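Local atomic coordinates of cytochrome c-550 (Paracoccus denitrificans, PDB entry 1COT), a protein that binds a covalently attached heme c and probably carries electrons between redox partners, as cytochromes of the c2 type do. Residues K16-M20 and I30-K34; K34-N38 and E50-Y55; L76-T81 and Q108-V112. All blocks are in the same frame, centred on the assembly; numbering follows the deposited sequence.

Contact 1. Residues K16-M20 and I30-K34; sequences KACHM and IKGGK. With HEC (heme c), chain B.
K16 and G33 meet through their backbones: G33 N donates to K16 O at 2.9 Å, a nearly straight bond (162° at the hydrogen). Next to it the CA hydrogen of G33 points at A17 O, so two successive carbonyls of 16-20 face the same glycine. This is the tight half of the contact. A side chain on G32 would run into H19 O, K16 O and M20 CA, and one on G33 into A17 O; the pair of glycines lets the two loops close to a CA-CA distance of 3.9 Å between M20 and G32. M20 lies along this strip, its CB 3.4 Å from G32 N. Its CG stands between the backbone N and the carbonyl carbon (chi1 71°), and a bend at the sulfur brings CE near the carbonyl oxygens of G32 and G33.

The flanks are looser and wetter. On one side the extended chain of K16 crosses the I30 side chain at about a right angle, CD lying 4.0 Å from I30 CG2, while K16 NZ reaches K31 O through a water that accepts from the amine and donates to the carbonyl. On the other, M20 N and G33 O are joined by a second water, 2.7 Å from G33 O.

Toward the heme, C18 and H19 turn their side chains away from 30-34. C18 SG is bonded covalently to HEC CAC. H19 NE2 binds HEC FE at 1.9 Å, with M100 the other axial ligand; H19 ND1 donates to P37 O. With C15, the other thioether cysteine, these residues form the CXXCH heme-attachment motif of c-type cytochromes, backed here by the glycine-containing loop 30-34.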
loop_
_atom_site.group_PDB
_atom_site.type_symbol
_atom_site.label_atom_id
_atom_site.label_comp_id
_atom_site.label_asym_id
_atom_site.label_seq_id
_atom_site.Cartn_x
_atom_site.Cartn_y
_atom_site.Cartn_z
ATOM N N LYS A 16 9.665 -5.374 -1.162
ATOM C CA LYS A 16 10.359 -5.164 -2.398
ATOM C C LYS A 16 10.257 -6.154 -3.536
ATOM O O LYS A 16 10.432 -5.798 -4.703
ATOM C CB LYS A 16 11.637 -4.401 -2.233
ATOM C CG LYS A 16 12.818 -5.309 -1.956
ATOM C CD LYS A 16 14.030 -4.465 -1.666
ATOM C CE LYS A 16 15.320 -5.235 -1.824
ATOM N NZ LYS A 16 16.510 -4.449 -1.472
ATOM N N ALA A 17 9.967 -7.393 -3.186
ATOM C CA ALA A 17 9.823 -8.429 -4.183
ATOM C C ALA A 17 8.679 -8.076 -5.136
ATOM O O ALA A 17 8.673 -8.494 -6.292
ATOM C CB ALA A 17 9.565 -9.775 -3.522
ATOM N N CYS A 18 7.672 -7.342 -4.656
ATOM C CA CYS A 18 6.517 -6.980 -5.474
ATOM C C CYS A 18 6.288 -5.502 -5.672
ATOM O O CYS A 18 5.467 -5.120 -6.492
ATOM C CB CYS A 18 5.268 -7.481 -4.745
ATOM S SG CYS A 18 5.428 -9.252 -4.426
ATOM N N HIS A 19 6.977 -4.681 -4.890
ATOM C CA HIS A 19 6.784 -3.250 -4.984
ATOM C C HIS A 19 8.078 -2.454 -5.045
ATOM O O HIS A 19 8.990 -2.677 -4.261
ATOM C CB HIS A 19 6.093 -2.805 -3.663
ATOM C CG HIS A 19 4.686 -3.266 -3.419
ATOM N ND1 HIS A 19 3.622 -2.759 -4.144
ATOM C CD2 HIS A 19 4.179 -4.156 -2.521
ATOM C CE1 HIS A 19 2.515 -3.331 -3.691
ATOM N NE2 HIS A 19 2.817 -4.182 -2.721
ATOM N N MET A 20 8.095 -1.455 -5.906
ATOM C CA MET A 20 9.247 -0.598 -5.984
ATOM C C MET A 20 8.780 0.749 -5.435
ATOM O O MET A 20 7.596 0.947 -5.158
ATOM C CB MET A 20 9.649 -0.434 -7.459
ATOM C CG MET A 20 8.642 0.415 -8.233
ATOM S SD MET A 20 9.066 0.688 -9.975
ATOM C CE MET A 20 8.824 -0.980 -10.637
ATOM N N ILE A 30 13.751 2.785 -4.273
ATOM C CA ILE A 30 13.942 1.398 -3.892
ATOM C C ILE A 30 13.587 0.616 -5.136
ATOM O O ILE A 30 12.440 0.666 -5.595
ATOM C CB ILE A 30 13.101 0.816 -2.751
ATOM C CG1 ILE A 30 13.364 1.508 -1.414
ATOM C CG2 ILE A 30 13.292 -0.695 -2.638
ATOM C CD1 ILE A 30 14.830 1.492 -0.991
ATOM N N LYS A 31 14.561 -0.086 -5.694
ATOM C CA LYS A 31 14.247 -0.852 -6.878
ATOM C C LYS A 31 13.484 -2.083 -6.413
ATOM O O LYS A 31 13.838 -2.701 -5.430
ATOM C CB LYS A 31 15.457 -1.196 -7.727
ATOM C CG LYS A 31 15.296 -0.723 -9.169
ATOM C CD LYS A 31 16.398 -1.215 -10.095
ATOM C CE LYS A 31 15.928 -2.134 -11.212
ATOM N NZ LYS A 31 16.789 -2.088 -12.398
ATOM N N GLY A 32 12.408 -2.424 -7.098
ATOM C CA GLY A 32 11.635 -3.559 -6.628
ATOM C C GLY A 32 10.856 -4.140 -7.779
ATOM O O GLY A 32 10.939 -3.638 -8.896
ATOM N N GLY A 33 10.095 -5.194 -7.498
ATOM C CA GLY A 33 9.314 -5.847 -8.522
ATOM C C GLY A 33 8.124 -5.012 -8.946
ATOM O O GLY A 33 7.846 -3.909 -8.456
ATOM N N LYS A 34 7.430 -5.614 -9.895
ATOM C CA LYS A 34 6.263 -5.001 -10.460
ATOM C C LYS A 34 4.954 -5.755 -10.250
ATOM O O LYS A 34 3.929 -5.375 -10.807
ATOM C CB LYS A 34 6.519 -4.577 -11.890
ATOM C CG LYS A 34 7.465 -5.509 -12.629
ATOM C CD LYS A 34 7.611 -5.103 -14.086
ATOM C CE LYS A 34 8.728 -4.090 -14.320
ATOM N NZ LYS A 34 8.283 -2.746 -14.758
HETATM FE FE HEC B . 1.557 -5.068 -1.563
HETATM C CHA HEC B . -1.030 -3.653 -3.174
HETATM C CHB HEC B . 1.668 -2.484 0.585
HETATM C CHC HEC B . 4.168 -6.503 0.069
HETATM C CHD HEC B . 1.578 -7.628 -3.775
HETATM N NA HEC B . 0.531 -3.408 -1.314
HETATM C C1A HEC B . -0.525 -2.993 -2.118
HETATM C C2A HEC B . -1.014 -1.721 -1.634
HETATM C C3A HEC B . -0.268 -1.370 -0.571
HETATM C C4A HEC B . 0.688 -2.415 -0.382
HETATM C CMA HEC B . -0.386 -0.133 0.288
HETATM C CAA HEC B . -2.161 -0.958 -2.240
HETATM C CBA HEC B . -1.605 0.030 -3.276
HETATM C CGA HEC B . -2.615 0.978 -3.930
HETATM O O1A HEC B . -2.176 1.419 -4.957
HETATM O O2A HEC B . -3.705 1.275 -3.506
HETATM N NB HEC B . 2.672 -4.630 -0.002
HETATM C C1B HEC B . 2.581 -3.473 0.708
HETATM C C2B HEC B . 3.589 -3.492 1.722
HETATM C C3B HEC B . 4.264 -4.620 1.571
HETATM C C4B HEC B . 3.688 -5.324 0.509
HETATM C CMB HEC B . 3.753 -2.372 2.767
HETATM C CAB HEC B . 5.325 -5.123 2.465
HETATM C CBB HEC B . 5.100 -5.305 3.939
HETATM N NC HEC B . 2.622 -6.691 -1.762
HETATM C C1C HEC B . 3.680 -7.138 -1.016
HETATM C C2C HEC B . 4.199 -8.378 -1.553
HETATM C C3C HEC B . 3.467 -8.677 -2.648
HETATM C C4C HEC B . 2.507 -7.625 -2.780
HETATM C CMC HEC B . 5.358 -9.172 -0.961
HETATM C CAC HEC B . 3.582 -9.840 -3.598
HETATM C CBC HEC B . 3.994 -11.246 -3.301
HETATM N ND HEC B . 0.462 -5.570 -3.143
HETATM C C1D HEC B . 0.646 -6.672 -3.937
HETATM C C2D HEC B . -0.343 -6.655 -4.999
HETATM C C3D HEC B . -1.045 -5.521 -4.815
HETATM C C4D HEC B . -0.562 -4.858 -3.658
HETATM C CMD HEC B . -0.518 -7.706 -6.071
HETATM C CAD HEC B . -2.239 -5.099 -5.581
HETATM C CBD HEC B . -3.405 -5.654 -4.705
HETATM C CGD HEC B . -4.738 -5.802 -5.337
HETATM O O1D HEC B . -5.016 -5.413 -6.446
HETATM O O2D HEC B . -5.599 -6.357 -4.609
HETATM O O HOH W 1 16.157 -3.314 -4.074
HETATM O O HOH W 2 6.030 -1.972 -8.196
#

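Contact 2. Residues K34-N38 and E50-Y55; sequences KTGPN and EEGFKY. With HEC (heme c), chain B.
The heme c pocket is walled here by P37 and F53, where the loop on the proximal, histidine-ligand side of the cytochrome c fold meets a type II beta turn running from E50 to F53. P37 CD lies over one face of the F53 ring, a CH-pi contact 3.7 Å from the centroid and 18° off the ring normal, displaced toward the rim near CZ. The ring reaches this place because F53 CG stands anti to the backbone N (chi1 -169°), carrying its far end against 34-38. There the edge of the ring faces backbone oxygens: T35 O is 3.2 Å from F53 CZ, with K34 O also near the ring plane. F53 CE2 meanwhile touches HEC CAD, the first carbon of a propionate arm. An alanine in place of F53 would probably open a gap between P37 and the propionate arm, leaving the proline ring without the aromatic face it rests on and that side of the heme less well covered.

Y55 continues the wall. Its ring passes P37 CG at CE1, 3.7 Å away, and one of its faces has F53 CD2 over the centre. Y55 OH donates to HEC O1A, of the other propionate, at 2.6 Å and accepts from E50 N, tying the start of the turn to that group. R45, A48, G56, W71 and K99 also hydrogen-bond the heme.

The outer end of the contact is polar: the extended side chain of E50 brings its carboxylate against P37 and N38. N38 N donates to E50 OE1 at 2.8 Å, meeting it on the syn side but 34° out of the carboxylate plane, and adds a weak bond to E50 OE2 at 3.4 Å.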
loop_
_atom_site.group_PDB
_atom_site.type_symbol
_atom_site.label_atom_id
_atom_site.label_comp_id
_atom_site.label_asym_id
_atom_site.label_seq_id
_atom_site.Cartn_x
_atom_site.Cartn_y
_atom_site.Cartn_z
ATOM N N LYS A 34 7.430 -5.614 -9.895
ATOM C CA LYS A 34 6.263 -5.001 -10.460
ATOM C C LYS A 34 4.954 -5.755 -10.250
ATOM O O LYS A 34 3.929 -5.375 -10.807
ATOM C CB LYS A 34 6.519 -4.577 -11.890
ATOM C CG LYS A 34 7.465 -5.509 -12.629
ATOM C CD LYS A 34 7.611 -5.103 -14.086
ATOM C CE LYS A 34 8.728 -4.090 -14.320
ATOM N NZ LYS A 34 8.283 -2.746 -14.758
ATOM N N THR A 35 4.972 -6.803 -9.428
ATOM C CA THR A 35 3.773 -7.566 -9.153
ATOM C C THR A 35 2.738 -6.650 -8.515
ATOM O O THR A 35 1.537 -6.782 -8.741
ATOM C CB THR A 35 4.129 -8.643 -8.119
ATOM O OG1 THR A 35 5.187 -9.449 -8.616
ATOM C CG2 THR A 35 2.918 -9.492 -7.747
ATOM N N GLY A 36 3.233 -5.724 -7.698
ATOM C CA GLY A 36 2.374 -4.778 -7.024
ATOM C C GLY A 36 2.678 -3.390 -7.579
ATOM O O GLY A 36 3.655 -3.190 -8.297
ATOM N N PRO A 37 1.826 -2.442 -7.227
ATOM C CA PRO A 37 1.985 -1.064 -7.678
ATOM C C PRO A 37 3.165 -0.349 -7.042
ATOM O O PRO A 37 3.649 -0.730 -5.968
ATOM C CB PRO A 37 0.734 -0.311 -7.187
ATOM C CG PRO A 37 -0.199 -1.325 -6.541
ATOM C CD PRO A 37 0.525 -2.661 -6.536
ATOM N N ASN A 38 3.620 0.717 -7.707
ATOM C CA ASN A 38 4.712 1.540 -7.216
ATOM C C ASN A 38 4.179 2.196 -5.939
ATOM O O ASN A 38 3.057 2.704 -5.930
ATOM C CB ASN A 38 4.973 2.604 -8.290
ATOM C CG ASN A 38 6.072 3.578 -7.960
ATOM O OD1 ASN A 38 6.688 3.552 -6.885
ATOM N ND2 ASN A 38 6.318 4.461 -8.916
ATOM N N GLU A 50 -3.083 3.638 -9.111
ATOM C CA GLU A 50 -1.875 3.563 -9.934
ATOM C C GLU A 50 -2.279 3.290 -11.380
ATOM O O GLU A 50 -3.024 2.362 -11.697
ATOM C CB GLU A 50 -0.732 2.634 -9.466
ATOM C CG GLU A 50 0.122 2.076 -10.627
ATOM C CD GLU A 50 1.527 1.676 -10.256
ATOM O OE1 GLU A 50 2.003 2.413 -9.286
ATOM O OE2 GLU A 50 2.152 0.778 -10.793
ATOM N N GLU A 51 -1.778 4.146 -12.253
ATOM C CA GLU A 51 -2.045 4.064 -13.672
ATOM C C GLU A 51 -1.397 2.838 -14.291
ATOM O O GLU A 51 -0.223 2.561 -14.052
ATOM C CB GLU A 51 -1.504 5.366 -14.298
ATOM C CG GLU A 51 -1.924 5.628 -15.749
ATOM C CD GLU A 51 -1.167 6.802 -16.311
ATOM O OE1 GLU A 51 -0.354 7.440 -15.670
ATOM O OE2 GLU A 51 -1.492 7.059 -17.553
ATOM N N GLY A 52 -2.181 2.128 -15.094
ATOM C CA GLY A 52 -1.693 0.937 -15.754
ATOM C C GLY A 52 -1.633 -0.276 -14.839
ATOM O O GLY A 52 -1.378 -1.388 -15.313
ATOM N N PHE A 53 -1.856 -0.088 -13.536
ATOM C CA PHE A 53 -1.818 -1.222 -12.629
ATOM C C PHE A 53 -3.153 -1.935 -12.673
ATOM O O PHE A 53 -4.210 -1.318 -12.563
ATOM C CB PHE A 53 -1.404 -0.883 -11.186
ATOM C CG PHE A 53 -1.163 -2.182 -10.458
ATOM C CD1 PHE A 53 0.074 -2.814 -10.583
ATOM C CD2 PHE A 53 -2.184 -2.754 -9.699
ATOM C CE1 PHE A 53 0.280 -4.027 -9.927
ATOM C CE2 PHE A 53 -1.996 -3.962 -9.027
ATOM C CZ PHE A 53 -0.754 -4.583 -9.170
ATOM N N LYS A 54 -3.101 -3.255 -12.833
ATOM C CA LYS A 54 -4.314 -4.056 -12.886
ATOM C C LYS A 54 -4.633 -4.546 -11.483
ATOM O O LYS A 54 -4.164 -5.595 -11.041
ATOM C CB LYS A 54 -4.195 -5.249 -13.835
ATOM C CG LYS A 54 -4.861 -5.067 -15.192
ATOM C CD LYS A 54 -4.156 -5.836 -16.304
ATOM C CE LYS A 54 -2.710 -5.410 -16.498
ATOM N NZ LYS A 54 -2.167 -5.773 -17.812
ATOM N N TYR A 55 -5.439 -3.773 -10.791
ATOM C CA TYR A 55 -5.822 -4.111 -9.443
ATOM C C TYR A 55 -6.845 -5.227 -9.372
ATOM O O TYR A 55 -7.554 -5.495 -10.341
ATOM C CB TYR A 55 -6.490 -2.859 -8.870
ATOM C CG TYR A 55 -5.497 -1.781 -8.518
ATOM C CD1 TYR A 55 -4.744 -1.890 -7.347
ATOM C CD2 TYR A 55 -5.323 -0.660 -9.332
ATOM C CE1 TYR A 55 -3.833 -0.894 -7.001
ATOM C CE2 TYR A 55 -4.421 0.352 -9.004
ATOM C CZ TYR A 55 -3.679 0.223 -7.829
ATOM O OH TYR A 55 -2.787 1.195 -7.483
HETATM FE FE HEC B . 1.557 -5.068 -1.563
HETATM C CHA HEC B . -1.030 -3.653 -3.174
HETATM C CHB HEC B . 1.668 -2.484 0.585
HETATM C CHC HEC B . 4.168 -6.503 0.069
HETATM C CHD HEC B . 1.578 -7.628 -3.775
HETATM N NA HEC B . 0.531 -3.408 -1.314
HETATM C C1A HEC B . -0.525 -2.993 -2.118
HETATM C C2A HEC B . -1.014 -1.721 -1.634
HETATM C C3A HEC B . -0.268 -1.370 -0.571
HETATM C C4A HEC B . 0.688 -2.415 -0.382
HETATM C CMA HEC B . -0.386 -0.133 0.288
HETATM C CAA HEC B . -2.161 -0.958 -2.240
HETATM C CBA HEC B . -1.605 0.030 -3.276
HETATM C CGA HEC B . -2.615 0.978 -3.930
HETATM O O1A HEC B . -2.176 1.419 -4.957
HETATM O O2A HEC B . -3.705 1.275 -3.506
HETATM N NB HEC B . 2.672 -4.630 -0.002
HETATM C C1B HEC B . 2.581 -3.473 0.708
HETATM C C2B HEC B . 3.589 -3.492 1.722
HETATM C C3B HEC B . 4.264 -4.620 1.571
HETATM C C4B HEC B . 3.688 -5.324 0.509
HETATM C CMB HEC B . 3.753 -2.372 2.767
HETATM C CAB HEC B . 5.325 -5.123 2.465
HETATM C CBB HEC B . 5.100 -5.305 3.939
HETATM N NC HEC B . 2.622 -6.691 -1.762
HETATM C C1C HEC B . 3.680 -7.138 -1.016
HETATM C C2C HEC B . 4.199 -8.378 -1.553
HETATM C C3C HEC B . 3.467 -8.677 -2.648
HETATM C C4C HEC B . 2.507 -7.625 -2.780
HETATM C CMC HEC B . 5.358 -9.172 -0.961
HETATM C CAC HEC B . 3.582 -9.840 -3.598
HETATM C CBC HEC B . 3.994 -11.246 -3.301
HETATM N ND HEC B . 0.462 -5.570 -3.143
HETATM C C1D HEC B . 0.646 -6.672 -3.937
HETATM C C2D HEC B . -0.343 -6.655 -4.999
HETATM C C3D HEC B . -1.045 -5.521 -4.815
HETATM C C4D HEC B . -0.562 -4.858 -3.658
HETATM C CMD HEC B . -0.518 -7.706 -6.071
HETATM C CAD HEC B . -2.239 -5.099 -5.581
HETATM C CBD HEC B . -3.405 -5.654 -4.705
HETATM C CGD HEC B . -4.738 -5.802 -5.337
HETATM O O1D HEC B . -5.016 -5.413 -6.446
HETATM O O2D HEC B . -5.599 -6.357 -4.609
#

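Contact 3. Residues L76-T81 and Q108-V112; sequences LIEYVT and QADVV. With HEC (heme c), chain B.
I77 and V112 make the apolar centre of this helix pair, I77 CG1 lying 3.7 Å from V112 CG2 with the two side chains crossing at about a right angle. The same V112 methyl reaches L76 CB, because chi1 of 169° sets CG2 beside the backbone N of V112, facing helix 73-81. I77 spreads further along helix 108-117: its CD1 rests on A109 and its CG2 meets Q108 CB. Beside it, V80 CG2 touches Q108 CG at 3.9 Å, the two side chains sliding past each other in opposite directions.

The polar end lies past V80. Q108 bends at chi2 (97°), which turns its amide toward T81, and NE2 donates to T81 OG1 at 3.0 Å, the hydroxyl sitting somewhat out of the amide plane. T81 OG1 in turn donates to I77 O at 2.7 Å, one turn back in its own helix.

Outside this shell, the helix segments cross at 119° with their axes 9.2 Å apart. The ends of L76 and V80 also reach the heme: L76 CD2 lies 3.3 Å from HEC CMA and V80 CG1 packs on HEC CMB. Y79 CE2 meets C2A and C3A, of the pyrrole that carries CMA, and the Y79 ring packs edge-to-face with W86. Helix 5-11 lies beyond 108-112, meeting D110 and V111.

Chemically, the contact is mostly hydrocarbon, with one short hydrogen-bond relay at its rim: the T81 hydroxyl both gives and receives a bond, which is likely to hold it in one rotation and gives the Q108 amide an acceptor, while L76 and V80 offer only methyl groups to the heme.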
loop_
_atom_site.group_PDB
_atom_site.type_symbol
_atom_site.label_atom_id
_atom_site.label_comp_id
_atom_site.label_asym_id
_atom_site.label_seq_id
_atom_site.Cartn_x
_atom_site.Cartn_y
_atom_site.Cartn_z
ATOM N N LEU A 76 -3.231 2.338 6.166
ATOM C CA LEU A 76 -2.166 1.541 5.599
ATOM C C LEU A 76 -1.711 0.488 6.600
ATOM O O LEU A 76 -1.487 -0.670 6.237
ATOM C CB LEU A 76 -0.974 2.369 5.082
ATOM C CG LEU A 76 -1.201 3.126 3.767
ATOM C CD1 LEU A 76 -0.192 4.264 3.659
ATOM C CD2 LEU A 76 -1.032 2.177 2.578
ATOM N N ILE A 77 -1.581 0.875 7.866
ATOM C CA ILE A 77 -1.167 -0.063 8.881
ATOM C C ILE A 77 -2.184 -1.185 8.968
ATOM O O ILE A 77 -1.835 -2.365 9.035
ATOM C CB ILE A 77 -1.096 0.697 10.193
ATOM C CG1 ILE A 77 0.218 1.473 10.220
ATOM C CG2 ILE A 77 -1.178 -0.263 11.371
ATOM C CD1 ILE A 77 0.253 2.490 11.359
ATOM N N GLU A 78 -3.462 -0.816 8.956
ATOM C CA GLU A 78 -4.490 -1.826 9.039
ATOM C C GLU A 78 -4.477 -2.789 7.858
ATOM O O GLU A 78 -4.471 -4.011 8.019
ATOM C CB GLU A 78 -5.851 -1.175 9.273
ATOM C CG GLU A 78 -6.931 -2.171 9.716
ATOM C CD GLU A 78 -8.234 -1.443 9.853
ATOM O OE1 GLU A 78 -8.326 -0.226 9.792
ATOM O OE2 GLU A 78 -9.263 -2.235 10.033
ATOM N N TYR A 79 -4.435 -2.231 6.661
ATOM C CA TYR A 79 -4.409 -3.025 5.449
ATOM C C TYR A 79 -3.220 -3.984 5.345
ATOM O O TYR A 79 -3.398 -5.161 5.011
ATOM C CB TYR A 79 -4.404 -2.055 4.269
ATOM C CG TYR A 79 -4.237 -2.721 2.930
ATOM C CD1 TYR A 79 -5.345 -3.282 2.297
ATOM C CD2 TYR A 79 -2.988 -2.760 2.302
ATOM C CE1 TYR A 79 -5.166 -3.887 1.050
ATOM C CE2 TYR A 79 -2.790 -3.360 1.054
ATOM C CZ TYR A 79 -3.910 -3.919 0.438
ATOM O OH TYR A 79 -3.758 -4.513 -0.785
ATOM N N VAL A 80 -1.994 -3.511 5.612
ATOM C CA VAL A 80 -0.823 -4.392 5.502
ATOM C C VAL A 80 -0.824 -5.476 6.547
ATOM O O VAL A 80 -0.111 -6.472 6.410
ATOM C CB VAL A 80 0.548 -3.736 5.419
ATOM C CG1 VAL A 80 0.571 -2.642 4.364
ATOM C CG2 VAL A 80 0.975 -3.152 6.768
ATOM N N THR A 81 -1.609 -5.271 7.594
ATOM C CA THR A 81 -1.679 -6.273 8.629
ATOM C C THR A 81 -2.245 -7.540 7.990
ATOM O O THR A 81 -1.771 -8.646 8.234
ATOM C CB THR A 81 -2.564 -5.819 9.800
ATOM O OG1 THR A 81 -2.000 -4.658 10.374
ATOM C CG2 THR A 81 -2.623 -6.931 10.838
ATOM N N GLN A 108 4.336 -2.809 11.492
ATOM C CA GLN A 108 3.559 -2.144 10.454
ATOM C C GLN A 108 3.802 -0.636 10.440
ATOM O O GLN A 108 3.964 -0.032 9.389
ATOM C CB GLN A 108 2.044 -2.461 10.533
ATOM C CG GLN A 108 1.685 -3.960 10.484
ATOM C CD GLN A 108 1.485 -4.464 11.887
ATOM O OE1 GLN A 108 2.333 -4.258 12.758
ATOM N NE2 GLN A 108 0.360 -5.127 12.130
ATOM N N ALA A 109 3.827 -0.014 11.612
ATOM C CA ALA A 109 4.047 1.420 11.691
ATOM C C ALA A 109 5.385 1.885 11.117
ATOM O O ALA A 109 5.475 2.966 10.545
ATOM C CB ALA A 109 3.902 1.907 13.124
ATOM N N ASP A 110 6.423 1.069 11.273
ATOM C CA ASP A 110 7.726 1.432 10.759
ATOM C C ASP A 110 7.714 1.449 9.249
ATOM O O ASP A 110 8.160 2.392 8.614
ATOM C CB ASP A 110 8.757 0.398 11.202
ATOM C CG ASP A 110 8.981 0.376 12.678
ATOM O OD1 ASP A 110 8.693 1.486 13.300
ATOM O OD2 ASP A 110 9.405 -0.607 13.244
ATOM N N VAL A 111 7.188 0.371 8.668
ATOM C CA VAL A 111 7.146 0.331 7.223
ATOM C C VAL A 111 6.275 1.467 6.701
ATOM O O VAL A 111 6.591 2.098 5.694
ATOM C CB VAL A 111 6.850 -1.048 6.627
ATOM C CG1 VAL A 111 5.361 -1.368 6.691
ATOM C CG2 VAL A 111 7.334 -1.107 5.186
ATOM N N VAL A 112 5.170 1.754 7.391
ATOM C CA VAL A 112 4.306 2.832 6.951
ATOM C C VAL A 112 5.025 4.176 7.042
ATOM O O VAL A 112 4.883 5.038 6.175
ATOM C CB VAL A 112 2.931 2.776 7.606
ATOM C CG1 VAL A 112 2.157 4.063 7.339
ATOM C CG2 VAL A 112 2.166 1.584 7.064
HETATM FE FE HEC B . 1.557 -5.068 -1.563
HETATM C CHA HEC B . -1.030 -3.653 -3.174
HETATM C CHB HEC B . 1.668 -2.484 0.585
HETATM C CHC HEC B . 4.168 -6.503 0.069
HETATM C CHD HEC B . 1.578 -7.628 -3.775
HETATM N NA HEC B . 0.531 -3.408 -1.314
HETATM C C1A HEC B . -0.525 -2.993 -2.118
HETATM C C2A HEC B . -1.014 -1.721 -1.634
HETATM C C3A HEC B . -0.268 -1.370 -0.571
HETATM C C4A HEC B . 0.688 -2.415 -0.382
HETATM C CMA HEC B . -0.386 -0.133 0.288
HETATM C CAA HEC B . -2.161 -0.958 -2.240
HETATM C CBA HEC B . -1.605 0.030 -3.276
HETATM C CGA HEC B . -2.615 0.978 -3.930
HETATM O O1A HEC B . -2.176 1.419 -4.957
HETATM O O2A HEC B . -3.705 1.275 -3.506
HETATM N NB HEC B . 2.672 -4.630 -0.002
HETATM C C1B HEC B . 2.581 -3.473 0.708
HETATM C C2B HEC B . 3.589 -3.492 1.722
HETATM C C3B HEC B . 4.264 -4.620 1.571
HETATM C C4B HEC B . 3.688 -5.324 0.509
HETATM C CMB HEC B . 3.753 -2.372 2.767
HETATM C CAB HEC B . 5.325 -5.123 2.465
HETATM C CBB HEC B . 5.100 -5.305 3.939
HETATM N NC HEC B . 2.622 -6.691 -1.762
HETATM C C1C HEC B . 3.680 -7.138 -1.016
HETATM C C2C HEC B . 4.199 -8.378 -1.553
HETATM C C3C HEC B . 3.467 -8.677 -2.648
HETATM C C4C HEC B . 2.507 -7.625 -2.780
HETATM C CMC HEC B . 5.358 -9.172 -0.961
HETATM C CAC HEC B . 3.582 -9.840 -3.598
HETATM C CBC HEC B . 3.994 -11.246 -3.301
HETATM N ND HEC B . 0.462 -5.570 -3.143
HETATM C C1D HEC B . 0.646 -6.672 -3.937
HETATM C C2D HEC B . -0.343 -6.655 -4.999
HETATM C C3D HEC B . -1.045 -5.521 -4.815
HETATM C C4D HEC B . -0.562 -4.858 -3.658
HETATM C CMD HEC B . -0.518 -7.706 -6.071
HETATM C CAD HEC B . -2.239 -5.099 -5.581
HETATM C CBD HEC B . -3.405 -5.654 -4.705
HETATM C CGD HEC B . -4.738 -5.802 -5.337
HETATM O O1D HEC B . -5.016 -5.413 -6.446
HETATM O O2D HEC B . -5.599 -6.357 -4.609
#

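Contacts 1 and 2 follow one another along the chain and share K34; their centres are 11 Å apart. They join directly where C18 O lies 2.6 Å from G36 N and H19 ND1 lies 2.7 Å from P37 O, so the heme-binding residues of contact 1 are braced by the 34-38 loop, which itself lies against the pyrrole D edge, while 50-55 reaches the propionates. Contact 3 stands apart, its centre about 17 Å from that of contact 1 and about 19 Å from that of contact 2, with nearest atoms about 7 Å away in both cases. Contacts 2 and 3 lie on opposite sides of the chain's centre. The heme is what all three have in common, each touching a different part of it.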